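Local coordinates for superantigen-like protein SSL8 (Staphylococcus aureus, PDB 3R2T) that is of unknown function but is a superantigen-like member of the staphylococcal/streptococcal toxin family, with OB-fold and beta-grasp domains, at residues Tyr72-Val77 against Leu90-Gln95; Gln97-Phe102 against Gly131-Val136; His116-Phe121 against Ser137-Lys142. All blocks are in the same frame, centred on the assembly; numbering follows the deposited sequence.

All three contacts lie in the OB-fold domain and reach one curled sheet. Interactions 2 and 3 are mostly buried and rest on regular backbone hydrogen bonds, parallel in interaction 2 and antiparallel in interaction 3. They share strand 133-141, which passes from strand 99-102 to strand 118-122. Interaction 1 is nearer the surface, and its two segments have no strand ladder between them. Side-chain amide bonds and a small apolar cluster do the work there. Strand 72-79 of interaction 1 pairs with strand 118-122 of interaction 3, and strand 87-92 pairs with strand 99-102 of interaction 2. Val101, Val120 and Val139 meet where interactions 2 and 3 join.

Interaction 1. Residues Tyr72-Val77 against Leu90-Gln95; sequences YELTNV and LLFNQQ
Leu74 and Val77 pack against Phe92, and the amide of Gln94 grips the backbone of Thr75. The contact spans two strands of the OB fold, 72-79 and 87-92, which do not pair with each other here. The tight part has two pieces, the Gln94 amide clamped on Thr75 and pressed on Val77, and Leu74 at the Phe92 ring. Leu74 CD1 meets the edge of that ring, 3.4 Å from Phe92 CE1 and near the ring plane. Val77 CG1 comes more loosely over one face, displaced toward the rim. With CG between its backbone N and carbonyl carbon (chi1 54°), the ring is turned toward both. Phe99 and Val101 of the next strand also touch this cluster. Asn76 and Val77 together face Leu118 in a G1 beta bulge.

The exposed side is looser. The side chains of Glu73 and Thr75 start away from 90-95. The carboxylate of Glu73 makes a salt bridge with Lys188 instead. Gln95 is also exposed. Its OE1 lies 3.6 Å from Leu74 CD2, a contact without a hydrogen bond.

Gln94 reaches across to Thr75. Its chain is extended, with CG anti to the backbone N (chi1 -180°), and both ends of the amide are used. Thr75 N donates to Gln94 OE1 at 2.9 Å, nearly straight at 167°. Gln94 NE2 donates to Thr75 O at 2.8 Å, tilted from the carbonyl plane. The two bonds together fix the rotation of the amide. They also hold Gln94 NE2 just 3.2 Å from Val77 CG1.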
ATOM      1  N   TYR A  72      10.918  14.458   0.733  1.00 44.80           N
ATOM      2  CA  TYR A  72      12.346  14.187   0.835  1.00 45.19           C
ATOM      3  C   TYR A  72      12.970  14.052  -0.533  1.00 44.78           C
ATOM      4  O   TYR A  72      12.371  13.467  -1.420  1.00 45.46           O
ATOM      5  CB  TYR A  72      12.563  12.862   1.574  1.00 46.50           C
ATOM      6  CG  TYR A  72      11.905  12.770   2.947  1.00 46.41           C
ATOM      7  CD1 TYR A  72      12.634  12.962   4.113  1.00 52.12           C
ATOM      8  CD2 TYR A  72      10.551  12.476   3.070  1.00 46.25           C
ATOM      9  CE1 TYR A  72      12.014  12.867   5.383  1.00 52.28           C
ATOM     10  CE2 TYR A  72       9.937  12.375   4.317  1.00 47.14           C
ATOM     11  CZ  TYR A  72      10.662  12.574   5.457  1.00 50.53           C
ATOM     12  OH  TYR A  72      10.022  12.474   6.672  1.00 57.05           O
ATOM     13  N   GLU A  73      14.178  14.572  -0.694  1.00 45.42           N
ATOM     14  CA  GLU A  73      14.912  14.481  -1.946  1.00 46.06           C
ATOM     15  C   GLU A  73      16.173  13.647  -1.732  1.00 46.54           C
ATOM     16  O   GLU A  73      17.086  14.055  -1.033  1.00 48.13           O
ATOM     17  CB  GLU A  73      15.293  15.864  -2.457  1.00 47.21           C
ATOM     18  CG  GLU A  73      14.105  16.747  -2.806  1.00 50.51           C
ATOM     19  CD  GLU A  73      14.521  18.144  -3.190  1.00 54.45           C
ATOM     20  OE1 GLU A  73      15.670  18.323  -3.656  1.00 55.49           O
ATOM     21  OE2 GLU A  73      13.697  19.068  -3.020  1.00 58.54           O
ATOM     22  N   LEU A  74      16.205  12.481  -2.361  1.00 45.90           N
ATOM     23  CA  LEU A  74      17.314  11.560  -2.251  1.00 47.14           C
ATOM     24  C   LEU A  74      18.059  11.595  -3.578  1.00 46.54           C
ATOM     25  O   LEU A  74      17.435  11.687  -4.636  1.00 44.34           O
ATOM     26  CB  LEU A  74      16.746  10.193  -1.934  1.00 47.90           C
ATOM     27  CG  LEU A  74      15.782  10.413  -0.746  1.00 50.16           C
ATOM     28  CD1 LEU A  74      14.778   9.310  -0.572  1.00 55.46           C
ATOM     29  CD2 LEU A  74      16.567  10.707   0.532  1.00 52.42           C
ATOM     30  N   THR A  75      19.385  11.538  -3.533  1.00 47.20           N
ATOM     31  CA  THR A  75      20.165  11.649  -4.756  1.00 49.19           C
ATOM     32  C   THR A  75      21.242  10.585  -4.908  1.00 50.53           C
ATOM     33  O   THR A  75      21.789  10.106  -3.923  1.00 50.02           O
ATOM     34  CB  THR A  75      20.836  13.042  -4.827  1.00 50.73           C
ATOM     35  OG1 THR A  75      19.842  14.061  -4.613  1.00 56.45           O
ATOM     36  CG2 THR A  75      21.501  13.266  -6.179  1.00 51.12           C
ATOM     37  N   ASN A  76      21.531  10.246  -6.171  1.00 51.10           N
ATOM     38  CA  ASN A  76      22.542   9.264  -6.546  1.00 53.26           C
ATOM     39  C   ASN A  76      22.415   7.992  -5.726  1.00 54.36           C
ATOM     40  O   ASN A  76      23.386   7.519  -5.128  1.00 55.89           O
ATOM     41  CB  ASN A  76      23.955   9.857  -6.423  1.00 55.69           C
ATOM     42  CG  ASN A  76      25.036   8.958  -7.063  1.00 58.32           C
ATOM     43  OD1 ASN A  76      24.749   8.143  -7.940  1.00 54.72           O
ATOM     44  ND2 ASN A  76      26.268   9.114  -6.619  1.00 57.96           N
ATOM     45  N   VAL A  77      21.199   7.452  -5.707  1.00 53.21           N
ATOM     46  CA  VAL A  77      20.880   6.229  -4.985  1.00 54.16           C
ATOM     47  C   VAL A  77      21.015   5.020  -5.894  1.00 54.41           C
ATOM     48  O   VAL A  77      20.800   5.105  -7.111  1.00 53.43           O
ATOM     49  CB  VAL A  77      19.416   6.233  -4.436  1.00 53.00           C
ATOM     50  CG1 VAL A  77      19.244   7.287  -3.384  1.00 55.55           C
ATOM     51  CG2 VAL A  77      18.429   6.432  -5.558  1.00 49.59           C
ATOM     52  N   LEU A  90      11.453  -0.625  -4.021  1.00 48.97           N
ATOM     53  CA  LEU A  90      12.861  -0.316  -3.867  1.00 50.13           C
ATOM     54  C   LEU A  90      13.061   0.159  -2.440  1.00 51.61           C
ATOM     55  O   LEU A  90      12.344   1.041  -1.969  1.00 49.53           O
ATOM     56  CB  LEU A  90      13.285   0.821  -4.778  1.00 50.01           C
ATOM     57  CG  LEU A  90      13.289   0.650  -6.287  1.00 51.78           C
ATOM     58  CD1 LEU A  90      13.532   2.005  -6.945  1.00 52.12           C
ATOM     59  CD2 LEU A  90      14.336  -0.350  -6.703  1.00 54.98           C
ATOM     60  N   LEU A  91      14.026  -0.431  -1.752  1.00 54.37           N
ATOM     61  CA  LEU A  91      14.359  -0.035  -0.393  1.00 56.50           C
ATOM     62  C   LEU A  91      15.735   0.613  -0.370  1.00 58.29           C
ATOM     63  O   LEU A  91      16.592   0.297  -1.188  1.00 58.17           O
ATOM     64  CB  LEU A  91      14.382  -1.240   0.556  1.00 58.69           C
ATOM     65  CG  LEU A  91      13.083  -1.932   0.978  1.00 58.52           C
ATOM     66  CD1 LEU A  91      12.261  -2.378  -0.207  1.00 57.80           C
ATOM     67  CD2 LEU A  91      13.406  -3.124   1.889  1.00 62.16           C
ATOM     68  N   PHE A  92      15.933   1.546   0.550  1.00 60.56           N
ATOM     69  CA  PHE A  92      17.247   2.150   0.741  1.00 63.32           C
ATOM     70  C   PHE A  92      17.239   3.010   1.978  1.00 65.17           C
ATOM     71  O   PHE A  92      16.171   3.294   2.541  1.00 62.82           O
ATOM     72  CB  PHE A  92      17.763   2.897  -0.491  1.00 62.76           C
ATOM     73  CG  PHE A  92      16.829   3.920  -1.011  1.00 62.48           C
ATOM     74  CD1 PHE A  92      16.857   5.211  -0.516  1.00 63.90           C
ATOM     75  CD2 PHE A  92      15.930   3.601  -2.014  1.00 62.79           C
ATOM     76  CE1 PHE A  92      16.001   6.166  -1.009  1.00 61.89           C
ATOM     77  CE2 PHE A  92      15.068   4.532  -2.502  1.00 57.39           C
ATOM     78  CZ  PHE A  92      15.098   5.826  -2.000  1.00 61.13           C
ATOM     79  N   ASN A  93      18.444   3.384   2.405  1.00 68.99           N
ATOM     80  CA  ASN A  93      18.658   4.175   3.603  1.00 72.51           C
ATOM     81  C   ASN A  93      19.563   5.386   3.397  1.00 74.32           C
ATOM     82  O   ASN A  93      20.674   5.425   3.943  1.00 78.50           O
ATOM     83  CB  ASN A  93      19.298   3.302   4.698  1.00 75.95           C
ATOM     84  CG  ASN A  93      18.404   2.162   5.153  1.00 77.36           C
ATOM     85  OD1 ASN A  93      17.222   2.105   4.827  1.00 74.94           O
ATOM     86  ND2 ASN A  93      18.974   1.248   5.932  1.00 81.15           N
ATOM     87  N   GLN A  94      19.122   6.368   2.621  1.00 73.48           N
ATOM     88  CA  GLN A  94      19.920   7.580   2.459  1.00 75.18           C
ATOM     89  C   GLN A  94      19.619   8.489   3.660  1.00 76.59           C
ATOM     90  O   GLN A  94      18.509   8.468   4.191  1.00 75.60           O
ATOM     91  CB  GLN A  94      19.665   8.281   1.118  1.00 72.86           C
ATOM     92  CG  GLN A  94      20.513   9.566   0.938  1.00 73.55           C
ATOM     93  CD  GLN A  94      20.574  10.068  -0.505  1.00 71.34           C
ATOM     94  OE1 GLN A  94      20.339  11.250  -0.778  1.00 65.11           O
ATOM     95  NE2 GLN A  94      20.883   9.165  -1.432  1.00 72.01           N
ATOM     96  N   GLN A  95      20.613   9.274   4.088  1.00 79.64           N
ATOM     97  CA  GLN A  95      20.464  10.147   5.257  1.00 81.36           C
ATOM     98  C   GLN A  95      20.233   9.187   6.433  1.00 83.10           C
ATOM     99  O   GLN A  95      20.624   8.009   6.357  1.00 83.96           O
ATOM    100  CB  GLN A  95      19.301  11.137   5.053  1.00 79.67           C
ATOM    101  CG  GLN A  95      19.512  12.087   3.859  1.00 79.56           C
ATOM    102  CD  GLN A  95      18.224  12.734   3.334  1.00 80.12           C
ATOM    103  OE1 GLN A  95      17.108  12.359   3.724  1.00 78.75           O
ATOM    104  NE2 GLN A  95      18.380  13.684   2.406  1.00 77.72           N
TER

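Interaction 2. Residues Gln97-Phe102 against Gly131-Val136; sequences QKFQVF and GRIFSV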
ATOM      1  N   GLN A  97      17.389   8.144   7.330  1.00 77.03           N
ATOM      2  CA  GLN A  97      16.029   7.686   7.043  1.00 74.15           C
ATOM      3  C   GLN A  97      16.021   6.445   6.157  1.00 71.98           C
ATOM      4  O   GLN A  97      16.898   6.261   5.312  1.00 70.24           O
ATOM      5  CB  GLN A  97      15.188   8.794   6.388  1.00 71.94           C
ATOM      6  CG  GLN A  97      14.571   9.780   7.366  1.00 74.71           C
ATOM      7  CD  GLN A  97      13.511   9.130   8.271  1.00 78.43           C
ATOM      8  OE1 GLN A  97      13.069   7.988   8.038  1.00 76.81           O
ATOM      9  NE2 GLN A  97      13.101   9.857   9.307  1.00 81.17           N
ATOM     10  N   LYS A  98      15.002   5.612   6.365  1.00 62.41           N
ATOM     11  CA  LYS A  98      14.805   4.365   5.623  1.00 61.84           C
ATOM     12  C   LYS A  98      13.607   4.548   4.695  1.00 58.04           C
ATOM     13  O   LYS A  98      12.579   5.065   5.118  1.00 56.55           O
ATOM     14  CB  LYS A  98      14.503   3.219   6.600  1.00 64.35           C
ATOM     15  CG  LYS A  98      15.514   3.032   7.738  1.00 69.36           C
ATOM     16  CD  LYS A  98      15.028   1.942   8.703  1.00 75.97           C
ATOM     17  CE  LYS A  98      15.857   1.846   9.993  1.00 81.75           C
ATOM     18  NZ  LYS A  98      17.273   1.462   9.765  1.00 85.73           N
ATOM     19  N   PHE A  99      13.731   4.109   3.445  1.00 56.04           N
ATOM     20  CA  PHE A  99      12.657   4.256   2.471  1.00 53.33           C
ATOM     21  C   PHE A  99      12.265   2.976   1.768  1.00 52.85           C
ATOM     22  O   PHE A  99      13.056   2.042   1.661  1.00 52.65           O
ATOM     23  CB  PHE A  99      13.064   5.249   1.382  1.00 51.77           C
ATOM     24  CG  PHE A  99      13.252   6.643   1.874  1.00 51.55           C
ATOM     25  CD1 PHE A  99      12.179   7.510   1.948  1.00 47.35           C
ATOM     26  CD2 PHE A  99      14.501   7.094   2.259  1.00 52.04           C
ATOM     27  CE1 PHE A  99      12.344   8.794   2.395  1.00 47.76           C
ATOM     28  CE2 PHE A  99      14.670   8.387   2.697  1.00 52.71           C
ATOM     29  CZ  PHE A  99      13.593   9.236   2.767  1.00 49.03           C
ATOM     30  N   GLN A 100      11.030   2.984   1.267  1.00 50.35           N
ATOM     31  CA  GLN A 100      10.463   1.883   0.500  1.00 50.48           C
ATOM     32  C   GLN A 100       9.553   2.488  -0.556  1.00 47.63           C
ATOM     33  O   GLN A 100       8.448   2.927  -0.262  1.00 46.77           O
ATOM     34  CB  GLN A 100       9.696   0.916   1.389  1.00 52.13           C
ATOM     35  CG  GLN A 100       9.090  -0.249   0.627  1.00 52.11           C
ATOM     36  CD  GLN A 100       8.702  -1.390   1.538  1.00 56.03           C
ATOM     37  OE1 GLN A 100       9.449  -1.739   2.452  1.00 56.47           O
ATOM     38  NE2 GLN A 100       7.547  -1.996   1.281  1.00 53.47           N
ATOM     39  N   VAL A 101      10.044   2.486  -1.784  1.00 46.34           N
ATOM     40  CA  VAL A 101       9.369   3.081  -2.909  1.00 44.64           C
ATOM     41  C   VAL A 101       8.637   2.067  -3.733  1.00 44.77           C
ATOM     42  O   VAL A 101       9.240   1.159  -4.329  1.00 43.80           O
ATOM     43  CB  VAL A 101      10.383   3.780  -3.824  1.00 45.22           C
ATOM     44  CG1 VAL A 101       9.674   4.430  -5.014  1.00 40.22           C
ATOM     45  CG2 VAL A 101      11.181   4.804  -3.007  1.00 45.02           C
ATOM     46  N   PHE A 102       7.323   2.244  -3.786  1.00 43.45           N
ATOM     47  CA  PHE A 102       6.468   1.355  -4.535  1.00 43.24           C
ATOM     48  C   PHE A 102       6.439   1.803  -5.987  1.00 43.48           C
ATOM     49  O   PHE A 102       6.066   2.941  -6.283  1.00 42.60           O
ATOM     50  CB  PHE A 102       5.071   1.371  -3.938  1.00 42.75           C
ATOM     51  CG  PHE A 102       4.979   0.687  -2.591  1.00 41.81           C
ATOM     52  CD1 PHE A 102       4.349  -0.532  -2.471  1.00 42.07           C
ATOM     53  CD2 PHE A 102       5.555   1.247  -1.455  1.00 40.03           C
ATOM     54  CE1 PHE A 102       4.256  -1.172  -1.230  1.00 45.04           C
ATOM     55  CE2 PHE A 102       5.474   0.611  -0.223  1.00 41.35           C
ATOM     56  CZ  PHE A 102       4.821  -0.600  -0.112  1.00 45.04           C
ATOM     57  N   GLY A 131       9.975   2.863  11.302  1.00 69.05           N
ATOM     58  CA  GLY A 131      10.303   4.159  10.744  1.00 65.50           C
ATOM     59  C   GLY A 131      10.511   4.229   9.245  1.00 61.29           C
ATOM     60  O   GLY A 131      10.838   5.290   8.738  1.00 58.36           O
ATOM     61  N   ARG A 132      10.318   3.115   8.536  1.00 59.59           N
ATOM     62  CA  ARG A 132      10.506   3.110   7.084  1.00 55.80           C
ATOM     63  C   ARG A 132       9.321   3.817   6.401  1.00 52.69           C
ATOM     64  O   ARG A 132       8.161   3.535   6.653  1.00 51.86           O
ATOM     65  CB  ARG A 132      10.740   1.691   6.547  1.00 56.49           C
ATOM     66  CG  ARG A 132      11.152   1.638   5.071  1.00 54.64           C
ATOM     67  CD  ARG A 132      11.552   0.227   4.622  1.00 54.64           C
ATOM     68  NE  ARG A 132      12.727  -0.291   5.327  1.00 58.37           N
ATOM     69  CZ  ARG A 132      13.998  -0.035   4.995  1.00 59.94           C
ATOM     70  NH1 ARG A 132      14.306   0.752   3.963  1.00 57.57           N
ATOM     71  NH2 ARG A 132      14.976  -0.562   5.709  1.00 62.55           N
ATOM     72  N   ILE A 133       9.663   4.744   5.526  1.00 50.52           N
ATOM     73  CA  ILE A 133       8.711   5.587   4.831  1.00 48.75           C
ATOM     74  C   ILE A 133       8.246   4.987   3.512  1.00 46.71           C
ATOM     75  O   ILE A 133       9.045   4.799   2.595  1.00 47.10           O
ATOM     76  CB  ILE A 133       9.376   6.957   4.561  1.00 47.59           C
ATOM     77  CG1 ILE A 133       9.798   7.594   5.903  1.00 52.74           C
ATOM     78  CG2 ILE A 133       8.441   7.854   3.808  1.00 43.43           C
ATOM     79  CD1 ILE A 133      10.757   8.797   5.778  1.00 52.13           C
ATOM     80  N   PHE A 134       6.950   4.706   3.425  1.00 45.65           N
ATOM     81  CA  PHE A 134       6.342   4.140   2.220  1.00 44.92           C
ATOM     82  C   PHE A 134       5.948   5.255   1.262  1.00 43.77           C
ATOM     83  O   PHE A 134       5.109   6.087   1.593  1.00 44.48           O
ATOM     84  CB  PHE A 134       5.092   3.338   2.594  1.00 46.19           C
ATOM     85  CG  PHE A 134       5.372   1.957   3.157  1.00 47.65           C
ATOM     86  CD1 PHE A 134       6.469   1.707   3.965  1.00 48.27           C
ATOM     87  CD2 PHE A 134       4.462   0.933   2.949  1.00 50.99           C
ATOM     88  CE1 PHE A 134       6.695   0.433   4.498  1.00 52.33           C
ATOM     89  CE2 PHE A 134       4.669  -0.342   3.484  1.00 53.70           C
ATOM     90  CZ  PHE A 134       5.792  -0.591   4.262  1.00 55.28           C
ATOM     91  N   SER A 135       6.525   5.244   0.071  1.00 42.48           N
ATOM     92  CA  SER A 135       6.239   6.254  -0.931  1.00 41.76           C
ATOM     93  C   SER A 135       6.064   5.598  -2.300  1.00 40.76           C
ATOM     94  O   SER A 135       6.513   4.454  -2.516  1.00 41.20           O
ATOM     95  CB  SER A 135       7.367   7.286  -0.975  1.00 40.79           C
ATOM     96  OG  SER A 135       7.066   8.360  -1.851  1.00 45.61           O
ATOM     97  N   VAL A 136       5.420   6.333  -3.213  1.00 39.52           N
ATOM     98  CA  VAL A 136       5.129   5.843  -4.562  1.00 39.55           C
ATOM     99  C   VAL A 136       5.950   6.481  -5.674  1.00 39.30           C
ATOM    100  O   VAL A 136       5.933   7.684  -5.843  1.00 39.84           O
ATOM    101  CB  VAL A 136       3.657   6.083  -4.933  1.00 40.13           C
ATOM    102  CG1 VAL A 136       3.387   5.621  -6.355  1.00 37.68           C
ATOM    103  CG2 VAL A 136       2.726   5.384  -3.934  1.00 39.61           C
TER
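Phe99 to Phe102 pair with Ile133 to Val136 as parallel strands, in register, within the OB fold. Parallel pairing of the third and last strands is how an OB barrel closes. The first shell is backbone. Ile133 N bonds to Lys98 O, Gln100 N to Ile133 O, and Ser135 N to Gln100 O. The shortest of the ladder is Phe102 N to Ser135 O, at 2.7 Å.

Side chains pack next, on both faces. On one, Phe99 and Ile133 lie side by side, with Phe99 CE1 3.7 Å from Ile133 CD1. On the other, the Gln100 amide stacks on the Phe134 ring, planes 25° apart. Gln100 NE2 sits over that ring, offset toward its rim. Phe102 CE2 reaches within 3.3 Å of Phe134 CD2, the two rings meeting obliquely. Arg132 lies at the start of the pairing and reaches back to Phe99. Arg132 NH1 donates to Phe99 O at 2.9 Å, from above the carbonyl plane. Lys98 CB lies over the centre of the guanidinium, 3.6 Å above its plane.

Further out, other elements hold these groups. Asp128 accepts from the backbone N of Arg132. Phe99 also meets Phe92 and Tyr72. A second subunit covers part of the Phe102 face: its Phe148 meets Phe102 edge-to-face and its Phe174 packs on Phe134. On the Phe99 face, Ser135 OG is hydrogen-bonded to Val123 N.

Interaction 3. Residues His116-Phe121 against Ser137-Lys142; sequences HGLDVF and SGVTKK
The carboxylate of Asp119 lies against the backbone end of Lys142, with Lys142 CA and CB on the same side of its plane. Asp119 OD1 is 3.4 Å from Lys142 CB, and the two side chains cross at about a right angle. The ammonium of Lys142 is not the partner here. Asp119 OD2 makes a salt bridge with Lys177, and Asp119 OD1 accepts from Asn76 N. Lys177 also bonds to Thr140 OG1, so it ties both strands together. The other flat group, the Phe121 ring, packs instead on Glu184 and Lys188 of helix 182-197.

Beneath these groups is an antiparallel ladder of the OB fold. Asp119 and Thr140 form its hydrogen-bonded pair: Asp119 N to Thr140 O is 2.8 Å, and Thr140 N to Asp119 O is 3.1 Å. Phe121 N continues it to Gly138 O. On the face of Val120 and Val139, the Leu118 CD2 methyl also reaches Val139 CG1, at 3.9 Å. One water donates to both Phe121 O and Ser137 O where the ladder ends.

The chemistry implies a buried carboxylate whose charge is probably balanced by Lys177. It lies on the opposite face from Val120 and Val139, which pack on Val101, probably toward the barrel interior.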
ATOM      1  N   HIS A 116      22.246   2.103 -10.750  1.00 55.67           N
ATOM      2  CA  HIS A 116      22.952   3.212 -10.079  1.00 54.30           C
ATOM      3  C   HIS A 116      22.526   4.564 -10.631  1.00 51.12           C
ATOM      4  O   HIS A 116      21.916   4.649 -11.684  1.00 51.46           O
ATOM      5  CB  HIS A 116      24.471   3.117 -10.271  1.00 55.89           C
ATOM      6  CG  HIS A 116      25.090   1.873  -9.727  1.00 60.05           C
ATOM      7  ND1 HIS A 116      25.234   1.645  -8.375  1.00 63.96           N
ATOM      8  CD2 HIS A 116      25.659   0.818 -10.350  1.00 64.60           C
ATOM      9  CE1 HIS A 116      25.828   0.481  -8.190  1.00 68.11           C
ATOM     10  NE2 HIS A 116      26.104  -0.039  -9.373  1.00 70.59           N
ATOM     11  N   GLY A 117      22.866   5.618  -9.901  1.00 49.19           N
ATOM     12  CA  GLY A 117      22.589   6.977 -10.322  1.00 47.77           C
ATOM     13  C   GLY A 117      21.146   7.415 -10.318  1.00 44.88           C
ATOM     14  O   GLY A 117      20.729   8.139 -11.198  1.00 44.14           O
ATOM     15  N   LEU A 118      20.381   7.013  -9.322  1.00 44.80           N
ATOM     16  CA  LEU A 118      18.984   7.416  -9.289  1.00 43.56           C
ATOM     17  C   LEU A 118      18.698   8.548  -8.308  1.00 43.47           C
ATOM     18  O   LEU A 118      19.410   8.719  -7.334  1.00 44.73           O
ATOM     19  CB  LEU A 118      18.116   6.235  -8.904  1.00 43.78           C
ATOM     20  CG  LEU A 118      18.070   5.005  -9.787  1.00 42.81           C
ATOM     21  CD1 LEU A 118      17.328   3.881  -9.045  1.00 40.36           C
ATOM     22  CD2 LEU A 118      17.416   5.338 -11.114  1.00 40.75           C
ATOM     23  N   ASP A 119      17.666   9.340  -8.607  1.00 43.64           N
ATOM     24  CA  ASP A 119      17.172  10.398  -7.700  1.00 42.36           C
ATOM     25  C   ASP A 119      15.774   9.946  -7.326  1.00 41.76           C
ATOM     26  O   ASP A 119      15.097   9.263  -8.099  1.00 41.25           O
ATOM     27  CB  ASP A 119      17.130  11.796  -8.330  1.00 42.15           C
ATOM     28  CG  ASP A 119      18.518  12.434  -8.472  1.00 46.05           C
ATOM     29  OD1 ASP A 119      19.516  11.840  -8.006  1.00 51.72           O
ATOM     30  OD2 ASP A 119      18.606  13.548  -9.033  1.00 46.63           O
ATOM     31  N   VAL A 120      15.341  10.304  -6.131  1.00 41.49           N
ATOM     32  CA  VAL A 120      14.047   9.886  -5.673  1.00 39.88           C
ATOM     33  C   VAL A 120      13.403  10.983  -4.887  1.00 39.05           C
ATOM     34  O   VAL A 120      14.014  11.524  -3.954  1.00 38.01           O
ATOM     35  CB  VAL A 120      14.164   8.648  -4.752  1.00 42.51           C
ATOM     36  CG1 VAL A 120      12.807   8.269  -4.165  1.00 36.82           C
ATOM     37  CG2 VAL A 120      14.804   7.458  -5.496  1.00 42.12           C
ATOM     38  N   PHE A 121      12.179  11.345  -5.290  1.00 37.35           N
ATOM     39  CA  PHE A 121      11.411  12.321  -4.569  1.00 37.00           C
ATOM     40  C   PHE A 121      10.406  11.461  -3.838  1.00 36.92           C
ATOM     41  O   PHE A 121       9.674  10.723  -4.458  1.00 38.06           O
ATOM     42  CB  PHE A 121      10.731  13.322  -5.498  1.00 38.30           C
ATOM     43  CG  PHE A 121       9.968  14.385  -4.756  1.00 40.98           C
ATOM     44  CD1 PHE A 121      10.639  15.464  -4.189  1.00 44.07           C
ATOM     45  CD2 PHE A 121       8.594  14.297  -4.603  1.00 40.06           C
ATOM     46  CE1 PHE A 121       9.939  16.445  -3.479  1.00 44.58           C
ATOM     47  CE2 PHE A 121       7.895  15.263  -3.898  1.00 40.71           C
ATOM     48  CZ  PHE A 121       8.567  16.334  -3.327  1.00 42.55           C
ATOM     49  N   SER A 137       6.665   5.653  -6.429  1.00 38.90           N
ATOM     50  CA  SER A 137       7.441   6.098  -7.586  1.00 39.16           C
ATOM     51  C   SER A 137       8.318   7.334  -7.313  1.00 38.73           C
ATOM     52  O   SER A 137       9.041   7.364  -6.309  1.00 39.56           O
ATOM     53  CB  SER A 137       6.486   6.300  -8.746  1.00 39.15           C
ATOM     54  OG  SER A 137       5.760   5.104  -8.976  1.00 43.32           O
ATOM     55  N   GLY A 138       8.267   8.343  -8.183  1.00 38.57           N
ATOM     56  CA  GLY A 138       9.094   9.545  -8.011  1.00 37.62           C
ATOM     57  C   GLY A 138      10.565   9.288  -8.280  1.00 38.08           C
ATOM     58  O   GLY A 138      11.422   9.981  -7.749  1.00 40.14           O
ATOM     59  N   VAL A 139      10.859   8.295  -9.117  1.00 38.33           N
ATOM     60  CA  VAL A 139      12.229   7.922  -9.428  1.00 37.26           C
ATOM     61  C   VAL A 139      12.635   8.449 -10.787  1.00 37.98           C
ATOM     62  O   VAL A 139      11.872   8.343 -11.721  1.00 37.16           O
ATOM     63  CB  VAL A 139      12.393   6.381  -9.457  1.00 39.25           C
ATOM     64  CG1 VAL A 139      13.857   6.018  -9.707  1.00 35.59           C
ATOM     65  CG2 VAL A 139      11.908   5.717  -8.124  1.00 37.61           C
ATOM     66  N   THR A 140      13.852   8.989 -10.880  1.00 39.03           N
ATOM     67  CA  THR A 140      14.427   9.538 -12.121  1.00 39.51           C
ATOM     68  C   THR A 140      15.948   9.326 -12.158  1.00 40.68           C
ATOM     69  O   THR A 140      16.547   8.879 -11.168  1.00 39.82           O
ATOM     70  CB  THR A 140      14.265  11.072 -12.146  1.00 39.52           C
ATOM     71  OG1 THR A 140      14.799  11.611 -10.928  1.00 37.47           O
ATOM     72  CG2 THR A 140      12.815  11.491 -12.244  1.00 39.10           C
ATOM     73  N   LYS A 141      16.561   9.641 -13.301  0.50 41.37           N
ATOM     74  CA  LYS A 141      18.012   9.569 -13.442  0.50 42.41           C
ATOM     75  C   LYS A 141      18.567  10.867 -12.900  0.50 42.32           C
ATOM     76  O   LYS A 141      17.937  11.916 -13.028  0.50 41.39           O
ATOM     77  CB  LYS A 141      18.461   9.444 -14.901  0.50 43.65           C
ATOM     78  CG  LYS A 141      18.171   8.124 -15.595  0.50 44.59           C
ATOM     79  CD  LYS A 141      18.886   8.107 -16.950  0.50 46.05           C
ATOM     80  CE  LYS A 141      18.847   6.742 -17.635  0.50 46.01           C
ATOM     81  NZ  LYS A 141      19.769   6.738 -18.822  0.50 46.97           N
ATOM     82  N   LYS A 142      19.755  10.808 -12.310  1.00 43.60           N
ATOM     83  CA  LYS A 142      20.393  12.013 -11.766  1.00 44.31           C
ATOM     84  C   LYS A 142      20.939  12.902 -12.885  1.00 44.97           C
ATOM     85  O   LYS A 142      21.049  12.486 -14.043  1.00 44.18           O
ATOM     86  CB  LYS A 142      21.521  11.658 -10.790  1.00 45.02           C
ATOM     87  CG  LYS A 142      22.749  10.966 -11.391  1.00 49.35           C
ATOM     88  CD  LYS A 142      23.738  10.601 -10.256  1.00 52.29           C
ATOM     89  CE  LYS A 142      25.048   9.999 -10.740  1.00 55.52           C
ATOM     90  NZ  LYS A 142      25.936  10.981 -11.399  1.00 58.99           N
TER
HETATM   91  O   HOH W   1       8.995   8.068  -3.822  1.00 39.66           O